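Local coordinates for protein soluble lytic murein transglycosylase (PDB 1QSA) that cleaves the glycosidic bonds between N-acetylmuramic acid and N-acetylglucosamine in peptidoglycan, leaving a 1,6-anhydro bond in the N-acetylmuramic acid residue, at residues Gln427-Ser432 with Leu451-Leu456; His444-Phe449 with Arg599-Asp604; Asp455-Tyr460 with Tyr470-Ala475. All coordinates share one frame; numbering follows the deposited sequence.

Contact 1 of 3, residues Gln427-Ser432 with Leu451-Leu456; sequences QWWDLS and LAYNDL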
loop_
_atom_site.group_PDB
_atom_site.type_symbol
_atom_site.label_atom_id
_atom_site.label_comp_id
_atom_site.label_asym_id
_atom_site.label_seq_id
_atom_site.Cartn_x
_atom_site.Cartn_y
_atom_site.Cartn_z
ATOM N N GLN A 427 -21.158 -12.735 -9.156
ATOM C CA GLN A 427 -20.919 -11.321 -9.407
ATOM C C GLN A 427 -20.412 -10.551 -8.185
ATOM O O GLN A 427 -20.691 -9.354 -8.036
ATOM C CB GLN A 427 -22.135 -10.644 -10.054
ATOM C CG GLN A 427 -22.502 -11.303 -11.363
ATOM C CD GLN A 427 -23.451 -10.486 -12.203
ATOM O OE1 GLN A 427 -24.021 -9.490 -11.744
ATOM N NE2 GLN A 427 -23.633 -10.903 -13.446
ATOM N N TRP A 428 -19.674 -11.254 -7.327
ATOM C CA TRP A 428 -19.033 -10.659 -6.142
ATOM C C TRP A 428 -17.630 -10.357 -6.693
ATOM O O TRP A 428 -16.649 -11.056 -6.392
ATOM C CB TRP A 428 -18.938 -11.676 -5.002
ATOM C CG TRP A 428 -20.275 -12.158 -4.461
ATOM C CD1 TRP A 428 -21.494 -11.561 -4.610
ATOM C CD2 TRP A 428 -20.492 -13.332 -3.667
ATOM N NE1 TRP A 428 -22.463 -12.292 -3.948
ATOM C CE2 TRP A 428 -21.874 -13.382 -3.363
ATOM C CE3 TRP A 428 -19.655 -14.347 -3.183
ATOM C CZ2 TRP A 428 -22.440 -14.417 -2.591
ATOM C CZ3 TRP A 428 -20.218 -15.379 -2.415
ATOM C CH2 TRP A 428 -21.602 -15.397 -2.132
ATOM N N TRP A 429 -17.559 -9.315 -7.522
ATOM C CA TRP A 429 -16.319 -8.951 -8.230
ATOM C C TRP A 429 -15.121 -8.717 -7.330
ATOM O O TRP A 429 -14.013 -9.191 -7.629
ATOM C CB TRP A 429 -16.559 -7.741 -9.130
ATOM C CG TRP A 429 -17.837 -7.839 -9.939
ATOM C CD1 TRP A 429 -18.872 -6.945 -9.939
ATOM C CD2 TRP A 429 -18.180 -8.853 -10.895
ATOM N NE1 TRP A 429 -19.825 -7.333 -10.845
ATOM C CE2 TRP A 429 -19.426 -8.496 -11.449
ATOM C CE3 TRP A 429 -17.553 -10.030 -11.337
ATOM C CZ2 TRP A 429 -20.063 -9.265 -12.432
ATOM C CZ3 TRP A 429 -18.194 -10.806 -12.325
ATOM C CH2 TRP A 429 -19.433 -10.412 -12.858
ATOM N N ASP A 430 -15.324 -7.946 -6.262
ATOM C CA ASP A 430 -14.225 -7.715 -5.327
ATOM C C ASP A 430 -13.714 -9.003 -4.668
ATOM O O ASP A 430 -12.503 -9.200 -4.519
ATOM C CB ASP A 430 -14.546 -6.626 -4.285
ATOM C CG ASP A 430 -15.912 -6.757 -3.644
ATOM O OD1 ASP A 430 -16.630 -7.766 -3.805
ATOM O OD2 ASP A 430 -16.291 -5.786 -2.965
ATOM N N LEU A 431 -14.626 -9.897 -4.294
ATOM C CA LEU A 431 -14.221 -11.154 -3.679
ATOM C C LEU A 431 -13.469 -12.038 -4.665
ATOM O O LEU A 431 -12.535 -12.740 -4.288
ATOM C CB LEU A 431 -15.436 -11.889 -3.088
ATOM C CG LEU A 431 -16.211 -11.050 -2.064
ATOM C CD1 LEU A 431 -17.301 -11.922 -1.405
ATOM C CD2 LEU A 431 -15.240 -10.512 -0.993
ATOM N N SER A 432 -13.872 -11.996 -5.930
ATOM C CA SER A 432 -13.196 -12.771 -6.966
ATOM C C SER A 432 -11.738 -12.310 -7.049
ATOM O O SER A 432 -10.824 -13.129 -6.986
ATOM C CB SER A 432 -13.899 -12.574 -8.319
ATOM O OG SER A 432 -13.209 -13.222 -9.381
ATOM N N LEU A 451 -15.743 -8.298 -15.580
ATOM C CA LEU A 451 -16.443 -7.190 -16.229
ATOM C C LEU A 451 -17.440 -6.580 -15.249
ATOM O O LEU A 451 -18.660 -6.609 -15.458
ATOM C CB LEU A 451 -17.161 -7.668 -17.497
ATOM C CG LEU A 451 -16.225 -8.210 -18.578
ATOM C CD1 LEU A 451 -17.044 -8.672 -19.783
ATOM C CD2 LEU A 451 -15.210 -7.149 -18.992
ATOM N N ALA A 452 -16.894 -5.980 -14.201
ATOM C CA ALA A 452 -17.685 -5.378 -13.133
ATOM C C ALA A 452 -18.420 -4.090 -13.511
ATOM O O ALA A 452 -17.868 -3.229 -14.211
ATOM C CB ALA A 452 -16.790 -5.132 -11.945
ATOM N N TYR A 453 -19.682 -3.984 -13.084
ATOM C CA TYR A 453 -20.526 -2.819 -13.331
ATOM C C TYR A 453 -20.517 -2.477 -14.822
ATOM O O TYR A 453 -20.510 -1.311 -15.202
ATOM C CB TYR A 453 -20.010 -1.622 -12.494
ATOM C CG TYR A 453 -19.893 -1.936 -11.021
ATOM C CD1 TYR A 453 -21.017 -1.863 -10.191
ATOM C CD2 TYR A 453 -18.675 -2.337 -10.464
ATOM C CE1 TYR A 453 -20.935 -2.187 -8.840
ATOM C CE2 TYR A 453 -18.580 -2.665 -9.113
ATOM C CZ TYR A 453 -19.724 -2.586 -8.310
ATOM O OH TYR A 453 -19.659 -2.911 -6.979
ATOM N N ASN A 454 -20.556 -3.515 -15.661
ATOM C CA ASN A 454 -20.481 -3.334 -17.106
ATOM C C ASN A 454 -21.464 -2.316 -17.679
ATOM O O ASN A 454 -21.064 -1.406 -18.421
ATOM C CB ASN A 454 -20.604 -4.691 -17.813
ATOM C CG ASN A 454 -20.307 -4.600 -19.294
ATOM O OD1 ASN A 454 -19.168 -4.371 -19.694
ATOM N ND2 ASN A 454 -21.338 -4.752 -20.116
ATOM N N ASP A 455 -22.743 -2.463 -17.341
ATOM C CA ASP A 455 -23.778 -1.545 -17.825
ATOM C C ASP A 455 -23.524 -0.097 -17.408
ATOM O O ASP A 455 -23.687 0.812 -18.218
ATOM C CB ASP A 455 -25.165 -1.975 -17.340
ATOM C CG ASP A 455 -25.615 -3.297 -17.946
ATOM O OD1 ASP A 455 -25.134 -3.650 -19.045
ATOM O OD2 ASP A 455 -26.449 -3.984 -17.312
ATOM N N LEU A 456 -23.089 0.115 -16.168
ATOM C CA LEU A 456 -22.813 1.470 -15.709
ATOM C C LEU A 456 -21.630 2.081 -16.453
ATOM O O LEU A 456 -21.692 3.239 -16.855
ATOM C CB LEU A 456 -22.569 1.514 -14.199
ATOM C CG LEU A 456 -23.818 1.350 -13.322
ATOM C CD1 LEU A 456 -23.419 1.152 -11.865
ATOM C CD2 LEU A 456 -24.711 2.580 -13.484
HETATM O O HOH W 1 -21.898 -5.632 -11.636
#
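With chi1 at -45°, W429 holds its CG anti to the carbonyl carbon, and the indole swings out over A452. Y453 has a similar chi1, and its ring end returns toward the indole although its CB points away. The closest approach is A452 CB to W429 CD1, at 3.4 Å. A452 CB lies over the W429 five-membered ring, 3.7 Å from its centroid, which makes a CH-pi contact. Q427 CA lies against the opposite face, offset toward the rim on the six-membered side. W429 also turns its edge toward the face of Y453. Their planes meet at 63° and the centroids are 5.8 Å apart, a T-shaped pair. One water sits at the indole edge, in the ring plane. It accepts a bond from W429 NE1 at 2.8 Å and another from Y453 N at 3.1 Å. It satisfies both N-H groups and bridges the segments. P523 and I527 of helix 523-540 pack against the Y453 side chain. W429 follows the N-cap W428. In 451-456, L451 to N454 form a type II beta turn, with Y453 as N-cap. The contact joins the start of helix 429-438, in the L domain, to the turn leading into helix 454-461.

Contact 2 of 3, residues His444-Phe449 with Arg599-Asp604; sequences HLEERF and RYFMGD. With SO4 (sulfate ion), chain B; SO4 (sulfate ion), chain H.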
loop_
_atom_site.group_PDB
_atom_site.type_symbol
_atom_site.label_atom_id
_atom_site.label_comp_id
_atom_site.label_asym_id
_atom_site.label_seq_id
_atom_site.Cartn_x
_atom_site.Cartn_y
_atom_site.Cartn_z
ATOM N N HIS A 444 -4.970 -16.689 -13.778
ATOM C CA HIS A 444 -6.429 -16.885 -13.857
ATOM C C HIS A 444 -7.023 -15.510 -14.199
ATOM O O HIS A 444 -7.760 -14.900 -13.413
ATOM C CB HIS A 444 -6.988 -17.382 -12.521
ATOM C CG HIS A 444 -6.774 -18.841 -12.283
ATOM N ND1 HIS A 444 -5.519 -19.399 -12.141
ATOM C CD2 HIS A 444 -7.654 -19.863 -12.166
ATOM C CE1 HIS A 444 -5.639 -20.701 -11.943
ATOM N NE2 HIS A 444 -6.922 -21.006 -11.957
ATOM N N LEU A 445 -6.713 -15.038 -15.399
ATOM C CA LEU A 445 -7.126 -13.704 -15.819
ATOM C C LEU A 445 -8.601 -13.342 -15.771
ATOM O O LEU A 445 -8.939 -12.199 -15.449
ATOM C CB LEU A 445 -6.532 -13.357 -17.195
ATOM C CG LEU A 445 -5.004 -13.407 -17.301
ATOM C CD1 LEU A 445 -4.569 -12.947 -18.703
ATOM C CD2 LEU A 445 -4.354 -12.546 -16.225
ATOM N N GLU A 446 -9.484 -14.290 -16.078
ATOM C CA GLU A 446 -10.912 -13.982 -16.085
ATOM C C GLU A 446 -11.412 -13.561 -14.702
ATOM O O GLU A 446 -12.196 -12.622 -14.586
ATOM C CB GLU A 446 -11.744 -15.163 -16.618
ATOM C CG GLU A 446 -13.142 -14.708 -16.993
ATOM C CD GLU A 446 -13.986 -15.757 -17.677
ATOM O OE1 GLU A 446 -13.701 -16.961 -17.529
ATOM O OE2 GLU A 446 -14.949 -15.351 -18.365
ATOM N N GLU A 447 -10.954 -14.264 -13.667
ATOM C CA GLU A 447 -11.346 -13.969 -12.288
ATOM C C GLU A 447 -10.632 -12.739 -11.738
ATOM O O GLU A 447 -11.161 -12.043 -10.861
ATOM C CB GLU A 447 -11.102 -15.179 -11.374
ATOM C CG GLU A 447 -11.982 -16.411 -11.680
ATOM C CD GLU A 447 -11.534 -17.186 -12.905
ATOM O OE1 GLU A 447 -10.331 -17.178 -13.231
ATOM O OE2 GLU A 447 -12.390 -17.827 -13.546
ATOM N N ARG A 448 -9.433 -12.464 -12.254
ATOM C CA ARG A 448 -8.670 -11.291 -11.827
ATOM C C ARG A 448 -9.209 -10.001 -12.462
ATOM O O ARG A 448 -9.027 -8.913 -11.911
ATOM C CB ARG A 448 -7.192 -11.407 -12.247
ATOM C CG ARG A 448 -6.389 -12.538 -11.565
ATOM C CD ARG A 448 -4.894 -12.474 -11.960
ATOM N NE ARG A 448 -4.284 -11.239 -11.493
ATOM C CZ ARG A 448 -3.295 -10.597 -12.116
ATOM N NH1 ARG A 448 -2.728 -11.110 -13.206
ATOM N NH2 ARG A 448 -2.842 -9.456 -11.622
ATOM N N PHE A 449 -9.835 -10.112 -13.633
ATOM C CA PHE A 449 -10.314 -8.929 -14.338
ATOM C C PHE A 449 -11.753 -9.092 -14.781
ATOM O O PHE A 449 -12.059 -9.073 -15.977
ATOM C CB PHE A 449 -9.372 -8.656 -15.524
ATOM C CG PHE A 449 -7.952 -8.415 -15.096
ATOM C CD1 PHE A 449 -7.599 -7.202 -14.497
ATOM C CD2 PHE A 449 -6.999 -9.442 -15.164
ATOM C CE1 PHE A 449 -6.317 -7.019 -13.956
ATOM C CE2 PHE A 449 -5.720 -9.274 -14.629
ATOM C CZ PHE A 449 -5.377 -8.061 -14.018
ATOM N N ARG A 599 -9.938 -5.227 -22.822
ATOM C CA ARG A 599 -10.265 -5.251 -24.242
ATOM C C ARG A 599 -10.424 -6.708 -24.674
ATOM O O ARG A 599 -11.385 -7.040 -25.362
ATOM C CB ARG A 599 -9.183 -4.540 -25.070
ATOM C CG ARG A 599 -9.326 -3.015 -24.999
ATOM C CD ARG A 599 -8.195 -2.289 -25.709
ATOM N NE ARG A 599 -8.068 -2.722 -27.102
ATOM C CZ ARG A 599 -8.847 -2.312 -28.105
ATOM N NH1 ARG A 599 -9.821 -1.425 -27.897
ATOM N NH2 ARG A 599 -8.641 -2.783 -29.329
ATOM N N TYR A 600 -9.540 -7.582 -24.196
ATOM C CA TYR A 600 -9.622 -8.992 -24.548
ATOM C C TYR A 600 -10.960 -9.596 -24.121
ATOM O O TYR A 600 -11.643 -10.238 -24.929
ATOM C CB TYR A 600 -8.467 -9.795 -23.933
ATOM C CG TYR A 600 -8.594 -11.276 -24.210
ATOM C CD1 TYR A 600 -8.166 -11.813 -25.421
ATOM C CD2 TYR A 600 -9.206 -12.127 -23.284
ATOM C CE1 TYR A 600 -8.347 -13.164 -25.705
ATOM C CE2 TYR A 600 -9.394 -13.476 -23.564
ATOM C CZ TYR A 600 -8.962 -13.983 -24.771
ATOM O OH TYR A 600 -9.138 -15.319 -25.047
ATOM N N PHE A 601 -11.340 -9.384 -22.860
ATOM C CA PHE A 601 -12.590 -9.932 -22.353
ATOM C C PHE A 601 -13.837 -9.297 -22.960
ATOM O O PHE A 601 -14.929 -9.855 -22.870
ATOM C CB PHE A 601 -12.596 -9.926 -20.820
ATOM C CG PHE A 601 -11.647 -10.923 -20.224
ATOM C CD1 PHE A 601 -11.803 -12.291 -20.478
ATOM C CD2 PHE A 601 -10.570 -10.508 -19.447
ATOM C CE1 PHE A 601 -10.895 -13.228 -19.973
ATOM C CE2 PHE A 601 -9.657 -11.437 -18.936
ATOM C CZ PHE A 601 -9.817 -12.802 -19.200
ATOM N N MET A 602 -13.664 -8.153 -23.620
ATOM C CA MET A 602 -14.767 -7.477 -24.290
ATOM C C MET A 602 -14.812 -7.865 -25.778
ATOM O O MET A 602 -15.643 -7.360 -26.535
ATOM C CB MET A 602 -14.634 -5.964 -24.154
ATOM C CG MET A 602 -14.847 -5.468 -22.739
ATOM S SD MET A 602 -14.594 -3.696 -22.652
ATOM C CE MET A 602 -14.487 -3.483 -20.907
ATOM N N GLY A 603 -13.891 -8.731 -26.192
ATOM C CA GLY A 603 -13.855 -9.187 -27.575
ATOM C C GLY A 603 -13.056 -8.351 -28.559
ATOM O O GLY A 603 -13.212 -8.509 -29.775
ATOM N N ASP A 604 -12.214 -7.454 -28.046
ATOM C CA ASP A 604 -11.383 -6.597 -28.886
ATOM C C ASP A 604 -9.918 -7.021 -28.839
ATOM O O ASP A 604 -9.515 -7.792 -27.974
ATOM C CB ASP A 604 -11.508 -5.140 -28.448
ATOM C CG ASP A 604 -12.933 -4.632 -28.518
ATOM O OD1 ASP A 604 -13.619 -4.869 -29.537
ATOM O OD2 ASP A 604 -13.373 -3.993 -27.545
HETATM S S SO4 B . -0.206 -8.484 -14.427
HETATM O O1 SO4 B . -0.236 -7.406 -15.436
HETATM O O2 SO4 B . -0.995 -9.633 -14.915
HETATM O O3 SO4 B . 1.196 -8.890 -14.233
HETATM O O4 SO4 B . -0.748 -8.012 -13.140
HETATM S S SO4 H . -3.401 -7.447 -8.477
HETATM O O1 SO4 H . -3.099 -7.208 -9.902
HETATM O O2 SO4 H . -2.296 -6.937 -7.646
HETATM O O3 SO4 H . -4.646 -6.747 -8.120
HETATM O O4 SO4 H . -3.565 -8.891 -8.253
#
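R448 NH2 is gripped by two sulfate ions, probably from the crystallisation liquor. R448 NH2 donates to O1 of the chain H sulfate at 2.8 Å and to O4 of the chain B sulfate at 3.0 Å. R448 NH1 adds a bond to O2 of the chain B sulfate at 2.8 Å and also bonds W442 O. Both ions lie at the guanidinium edge, in its plane, and F449 CE2 rests over the centre of one face. R476 NH2 and Y597 OH supply further sulfate bonds. The segments themselves meet where F601 pushes its ring against helix 445-448. With CG anti to the carbonyl carbon (chi1 -70°), the ring reaches the backbone of L445 and E446. F601 CZ comes 3.5 Å from E446 N, and L445 CB lies at the ring edge, 3.9 Å from F601 CZ. E446 CB and CG touch F601 CE1, both at 4.0 Å; the carboxylate beyond is nearly parallel to the ring (4°) but does not touch it. R421 holds that carboxylate in a salt bridge. D604 N bonds to R599 O at 2.8 Å and G603 N to Y600 O at 3.0 Å, the Schellman motif that ends helix 582-601 just after F601.

Contact 3 of 3, residues Asp455-Tyr460 with Tyr470-Ala475; sequences DLFKRY and YAMAIA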
loop_
_atom_site.group_PDB
_atom_site.type_symbol
_atom_site.label_atom_id
_atom_site.label_comp_id
_atom_site.label_asym_id
_atom_site.label_seq_id
_atom_site.Cartn_x
_atom_site.Cartn_y
_atom_site.Cartn_z
ATOM N N ASP A 455 -22.743 -2.463 -17.341
ATOM C CA ASP A 455 -23.778 -1.545 -17.825
ATOM C C ASP A 455 -23.524 -0.097 -17.408
ATOM O O ASP A 455 -23.687 0.812 -18.218
ATOM C CB ASP A 455 -25.165 -1.975 -17.340
ATOM C CG ASP A 455 -25.615 -3.297 -17.946
ATOM O OD1 ASP A 455 -25.134 -3.650 -19.045
ATOM O OD2 ASP A 455 -26.449 -3.984 -17.312
ATOM N N LEU A 456 -23.089 0.115 -16.168
ATOM C CA LEU A 456 -22.813 1.470 -15.709
ATOM C C LEU A 456 -21.630 2.081 -16.453
ATOM O O LEU A 456 -21.692 3.239 -16.855
ATOM C CB LEU A 456 -22.569 1.514 -14.199
ATOM C CG LEU A 456 -23.818 1.350 -13.322
ATOM C CD1 LEU A 456 -23.419 1.152 -11.865
ATOM C CD2 LEU A 456 -24.711 2.580 -13.484
ATOM N N PHE A 457 -20.548 1.324 -16.612
ATOM C CA PHE A 457 -19.391 1.856 -17.339
ATOM C C PHE A 457 -19.735 2.158 -18.792
ATOM O O PHE A 457 -19.301 3.172 -19.328
ATOM C CB PHE A 457 -18.168 0.934 -17.239
ATOM C CG PHE A 457 -17.415 1.074 -15.939
ATOM C CD1 PHE A 457 -16.599 2.191 -15.709
ATOM C CD2 PHE A 457 -17.534 0.114 -14.947
ATOM C CE1 PHE A 457 -15.906 2.343 -14.488
ATOM C CE2 PHE A 457 -16.856 0.250 -13.737
ATOM C CZ PHE A 457 -16.039 1.369 -13.506
ATOM N N LYS A 458 -20.578 1.325 -19.404
ATOM C CA LYS A 458 -20.990 1.547 -20.781
ATOM C C LYS A 458 -21.774 2.851 -20.854
ATOM O O LYS A 458 -21.453 3.741 -21.642
ATOM C CB LYS A 458 -21.855 0.383 -21.292
ATOM C CG LYS A 458 -22.258 0.537 -22.759
ATOM C CD LYS A 458 -23.120 -0.623 -23.227
ATOM C CE LYS A 458 -23.456 -0.495 -24.714
ATOM N NZ LYS A 458 -24.511 -1.486 -25.129
ATOM N N ARG A 459 -22.768 2.985 -19.980
ATOM C CA ARG A 459 -23.602 4.176 -19.944
ATOM C C ARG A 459 -22.814 5.464 -19.719
ATOM O O ARG A 459 -23.049 6.459 -20.402
ATOM C CB ARG A 459 -24.670 4.036 -18.853
ATOM C CG ARG A 459 -25.635 5.213 -18.753
ATOM C CD ARG A 459 -26.521 5.124 -17.518
ATOM N NE ARG A 459 -27.055 3.779 -17.314
ATOM C CZ ARG A 459 -27.585 3.350 -16.170
ATOM N NH1 ARG A 459 -27.677 4.163 -15.126
ATOM N NH2 ARG A 459 -28.037 2.107 -16.073
ATOM N N TYR A 460 -21.859 5.427 -18.788
ATOM C CA TYR A 460 -21.071 6.610 -18.454
ATOM C C TYR A 460 -19.866 6.910 -19.325
ATOM O O TYR A 460 -19.157 7.884 -19.075
ATOM C CB TYR A 460 -20.721 6.627 -16.963
ATOM C CG TYR A 460 -21.924 6.970 -16.116
ATOM C CD1 TYR A 460 -22.310 8.293 -15.944
ATOM C CD2 TYR A 460 -22.718 5.971 -15.539
ATOM C CE1 TYR A 460 -23.453 8.621 -15.220
ATOM C CE2 TYR A 460 -23.881 6.296 -14.810
ATOM C CZ TYR A 460 -24.230 7.629 -14.663
ATOM O OH TYR A 460 -25.352 7.999 -13.963
ATOM N N TYR A 470 -10.930 1.273 -20.727
ATOM C CA TYR A 470 -9.970 2.114 -20.034
ATOM C C TYR A 470 -10.497 2.561 -18.667
ATOM O O TYR A 470 -9.759 2.509 -17.676
ATOM C CB TYR A 470 -9.586 3.305 -20.913
ATOM C CG TYR A 470 -8.624 4.244 -20.244
ATOM C CD1 TYR A 470 -7.422 3.771 -19.697
ATOM C CD2 TYR A 470 -8.932 5.601 -20.102
ATOM C CE1 TYR A 470 -6.550 4.630 -19.014
ATOM C CE2 TYR A 470 -8.071 6.464 -19.429
ATOM C CZ TYR A 470 -6.887 5.973 -18.888
ATOM O OH TYR A 470 -6.057 6.831 -18.193
ATOM N N ALA A 471 -11.750 3.020 -18.616
ATOM C CA ALA A 471 -12.363 3.430 -17.338
ATOM C C ALA A 471 -12.378 2.238 -16.376
ATOM O O ALA A 471 -12.093 2.374 -15.181
ATOM C CB ALA A 471 -13.772 3.941 -17.558
ATOM N N MET A 472 -12.675 1.057 -16.908
ATOM C CA MET A 472 -12.683 -0.161 -16.110
ATOM C C MET A 472 -11.293 -0.523 -15.585
ATOM O O MET A 472 -11.166 -0.932 -14.431
ATOM C CB MET A 472 -13.313 -1.310 -16.899
ATOM C CG MET A 472 -14.804 -1.076 -17.096
ATOM S SD MET A 472 -15.629 -2.275 -18.144
ATOM C CE MET A 472 -15.903 -3.635 -16.981
ATOM N N ALA A 473 -10.260 -0.334 -16.406
ATOM C CA ALA A 473 -8.879 -0.608 -15.999
ATOM C C ALA A 473 -8.501 0.299 -14.827
ATOM O O ALA A 473 -7.843 -0.140 -13.885
ATOM C CB ALA A 473 -7.914 -0.367 -17.165
ATOM N N ILE A 474 -8.866 1.575 -14.927
ATOM C CA ILE A 474 -8.566 2.547 -13.866
ATOM C C ILE A 474 -9.246 2.119 -12.559
ATOM O O ILE A 474 -8.615 2.078 -11.494
ATOM C CB ILE A 474 -9.000 3.984 -14.299
ATOM C CG1 ILE A 474 -8.051 4.516 -15.394
ATOM C CG2 ILE A 474 -9.052 4.946 -13.083
ATOM C CD1 ILE A 474 -6.705 5.066 -14.868
ATOM N N ALA A 475 -10.529 1.766 -12.639
ATOM C CA ALA A 475 -11.257 1.329 -11.444
ATOM C C ALA A 475 -10.653 0.057 -10.833
ATOM O O ALA A 475 -10.506 -0.055 -9.611
ATOM C CB ALA A 475 -12.726 1.109 -11.784
#
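This is a buried helix-to-helix contact in the lysozyme-like SLT domain of the enzyme. Helix 454-461 packs against helix 468-479, which also carries E478, the predicted active-site residue. The short axis segments approach to 10.4 Å, and their N-to-C directions make an angle of 126°. The helices cross steeply, nearer perpendicular than antiparallel. One aromatic side chain makes the join. F457 points toward the second helix and fits among A471, M472 and A475. These three residues are spaced so that their side chains fall on the same face of that helix. The M472 side chain crosses one face of the phenyl ring. M472 CG is the atom over the F457 ring, 3.8 Å from the centroid and 22° off the normal, a CH-pi contact. The sulfur sits farther out, with M472 SD 5.0 Å from the F457 ring centroid and oblique to the ring, a Met-aromatic contact. The bend at M472 chi3, 81°, sends CE toward the A452 carbonyl. The two alanine methyls meet the ring obliquely, at different points of its rim. A471 CB touches F457 CD1 at 3.8 Å. The contact is entirely apolar between the side chains. I527 of helix 523-540 also touches F457, and W481 and M495 touch A475. Elsewhere on helix 454-461, R459 forms a salt bridge with E524. At the far end of the phenyl ring, F457 CZ lies 3.7 Å from A475 CB.

The three contacts lie close together on the same side of the chain's centre. Contacts 1 and 3 have centres about 11 Å apart and share D455 and L456. M472 CE of contact 3 packs on A452 O of contact 1 at 3.4 Å. Contacts 1 and 2 are about 12 Å apart between centres. S432 OG bonds to E447 O at 2.8 Å, and L451 CD1 packs on F601 O. Contacts 2 and 3 are about 14 Å apart between centres and meet through M602 and M472. Contact 3 comes nearest the predicted active site: the side chains of A475 and E478 are about 6 Å apart. For Y453 and F449 the corresponding values are about 11 and 12 Å.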